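PDB 4IGB: LPXTG cell wall surface protein, which is a peptidoglycan-anchored surface protein of Streptococcus gordonii, present here as its N-terminal N1 and N2 domains, and probably acts as an adhesin. Local coordinates for residues T21-L26 against E254-G259. Numbering follows the deposited sequence.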
loop_
_atom_site.group_PDB
_atom_site.type_symbol
_atom_site.label_atom_id
_atom_site.label_comp_id
_atom_site.label_asym_id
_atom_site.label_seq_id
_atom_site.Cartn_x
_atom_site.Cartn_y
_atom_site.Cartn_z
ATOM N N THR B 21 16.393 9.142 -4.615
ATOM C CA THR B 21 15.996 7.750 -4.473
ATOM C C THR B 21 15.499 7.150 -5.787
ATOM O O THR B 21 14.688 7.751 -6.486
ATOM C CB THR B 21 14.926 7.591 -3.382
ATOM O OG1 THR B 21 15.542 7.777 -2.102
ATOM C CG2 THR B 21 14.318 6.205 -3.440
ATOM N N ASP B 22 16.003 5.969 -6.122
ATOM C CA ASP B 22 15.587 5.274 -7.335
ATOM C C ASP B 22 14.292 4.490 -7.094
ATOM O O ASP B 22 14.304 3.408 -6.513
ATOM C CB ASP B 22 16.708 4.341 -7.812
ATOM C CG ASP B 22 16.326 3.540 -9.038
ATOM O OD1 ASP B 22 15.204 3.743 -9.577
ATOM O OD2 ASP B 22 17.162 2.714 -9.472
ATOM N N ILE B 23 13.174 5.038 -7.546
ATOM C CA ILE B 23 11.876 4.406 -7.286
ATOM C C ILE B 23 11.769 2.982 -7.875
ATOM O O ILE B 23 11.046 2.137 -7.346
ATOM C CB ILE B 23 10.713 5.335 -7.735
ATOM C CG1 ILE B 23 10.731 6.626 -6.899
ATOM C CG2 ILE B 23 9.360 4.634 -7.636
ATOM C CD1 ILE B 23 9.580 7.588 -7.229
ATOM N N SER B 24 12.523 2.712 -8.939
ATOM C CA SER B 24 12.499 1.403 -9.595
ATOM C C SER B 24 13.230 0.317 -8.813
ATOM O O SER B 24 13.043 -0.865 -9.081
ATOM C CB SER B 24 13.100 1.482 -11.001
ATOM O OG SER B 24 14.515 1.551 -10.916
ATOM N N THR B 25 14.062 0.702 -7.852
ATOM C CA THR B 25 14.795 -0.294 -7.071
ATOM C C THR B 25 14.388 -0.336 -5.583
ATOM O O THR B 25 15.106 -0.886 -4.737
ATOM C CB THR B 25 16.335 -0.137 -7.214
ATOM O OG1 THR B 25 16.728 1.191 -6.839
ATOM C CG2 THR B 25 16.774 -0.409 -8.659
ATOM N N LEU B 26 13.230 0.235 -5.279
ATOM C CA LEU B 26 12.640 0.114 -3.945
ATOM C C LEU B 26 12.564 -1.357 -3.563
ATOM O O LEU B 26 12.315 -2.208 -4.406
ATOM C CB LEU B 26 11.228 0.700 -3.945
ATOM C CG LEU B 26 10.951 2.123 -3.460
ATOM C CD1 LEU B 26 12.171 2.990 -3.495
ATOM C CD2 LEU B 26 9.800 2.735 -4.259
ATOM N N GLU B 254 10.239 5.001 -16.318
ATOM C CA GLU B 254 8.818 4.817 -16.024
ATOM C C GLU B 254 8.495 4.998 -14.542
ATOM O O GLU B 254 7.419 5.489 -14.188
ATOM C CB GLU B 254 8.331 3.461 -16.529
ATOM C CG GLU B 254 8.310 3.397 -18.052
ATOM C CD GLU B 254 7.912 2.042 -18.571
ATOM O OE1 GLU B 254 7.591 1.174 -17.751
ATOM O OE2 GLU B 254 7.918 1.841 -19.802
ATOM N N ASN B 255 9.436 4.617 -13.690
ATOM C CA ASN B 255 9.306 4.802 -12.251
ATOM C C ASN B 255 9.722 6.199 -11.815
ATOM O O ASN B 255 9.015 6.865 -11.056
ATOM C CB ASN B 255 10.175 3.789 -11.514
ATOM C CG ASN B 255 9.575 2.411 -11.498
ATOM O OD1 ASN B 255 8.864 2.037 -10.557
ATOM N ND2 ASN B 255 9.835 1.647 -12.552
ATOM N N ASN B 256 10.882 6.635 -12.294
ATOM C CA ASN B 256 11.476 7.887 -11.823
ATOM C C ASN B 256 11.020 9.146 -12.557
ATOM O O ASN B 256 10.845 10.193 -11.939
ATOM C CB ASN B 256 13.006 7.769 -11.810
ATOM C CG ASN B 256 13.498 6.732 -10.800
ATOM O OD1 ASN B 256 13.197 6.821 -9.606
ATOM N ND2 ASN B 256 14.228 5.727 -11.282
ATOM N N VAL B 257 10.834 9.051 -13.870
ATOM C CA VAL B 257 10.415 10.199 -14.653
ATOM C C VAL B 257 8.890 10.333 -14.751
ATOM O O VAL B 257 8.339 11.443 -14.670
ATOM C CB VAL B 257 11.002 10.150 -16.078
ATOM C CG1 VAL B 257 10.359 11.217 -16.949
ATOM C CG2 VAL B 257 12.536 10.311 -16.035
ATOM N N SER B 258 8.204 9.210 -14.941
ATOM C CA SER B 258 6.757 9.249 -15.118
ATOM C C SER B 258 5.991 8.437 -14.059
ATOM O O SER B 258 4.853 8.043 -14.290
ATOM C CB SER B 258 6.387 8.765 -16.518
ATOM O OG SER B 258 6.785 7.411 -16.720
ATOM N N GLY B 259 6.600 8.220 -12.897
ATOM C CA GLY B 259 5.944 7.495 -11.819
ATOM C C GLY B 259 6.187 8.097 -10.447
ATOM O O GLY B 259 6.886 9.099 -10.313
#
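The amide of N256 bonds with both of its ends to the 21-26 loop. N256 ND2 donates to D22 OD1 at 2.8 Å, almost dead straight (178°), with the acceptor lying in the amide plane; seen from the aspartate, the donor arrives from above the carboxylate plane. At the other end, N256 OD1 takes the backbone N-H of I23 on a lone pair, 2.7 Å from I23 N. Two bonds to neighbouring residues fix the rotation of the amide, and N256 ND2 makes a further, weak bond to Y252 O.

D22 OD1 is itself gripped three times: it accepts from S24 N (2.9 Å to D22 OD1) and S24 OG (2.7 Å), the hydroxyl coming on the syn side, as well as from N256 ND2. CG of D22 stands anti to the backbone N (chi1 178°), beside the carbonyl carbon, on the side from which the chain runs on to S24.

Van der Waals contact lies beside this network, carbon atoms of I23 and S24 meeting polar atoms of the two asparagines. The side chain of I23 runs past that of N256 in the opposite direction, I23 CB 3.4 Å from N256 OD1, while I23 CD1 comes to 3.9 Å from N255 O. S24 CB rests against N255 ND2 at 3.6 Å; that amide is anchored elsewhere, to S251 O and K195 NZ.

An Asx turn at D22, following strand 14-19, is thus joined by an asparagine side chain to helix 250-256 within the N-terminal domain, linking chain regions over two hundred residues apart.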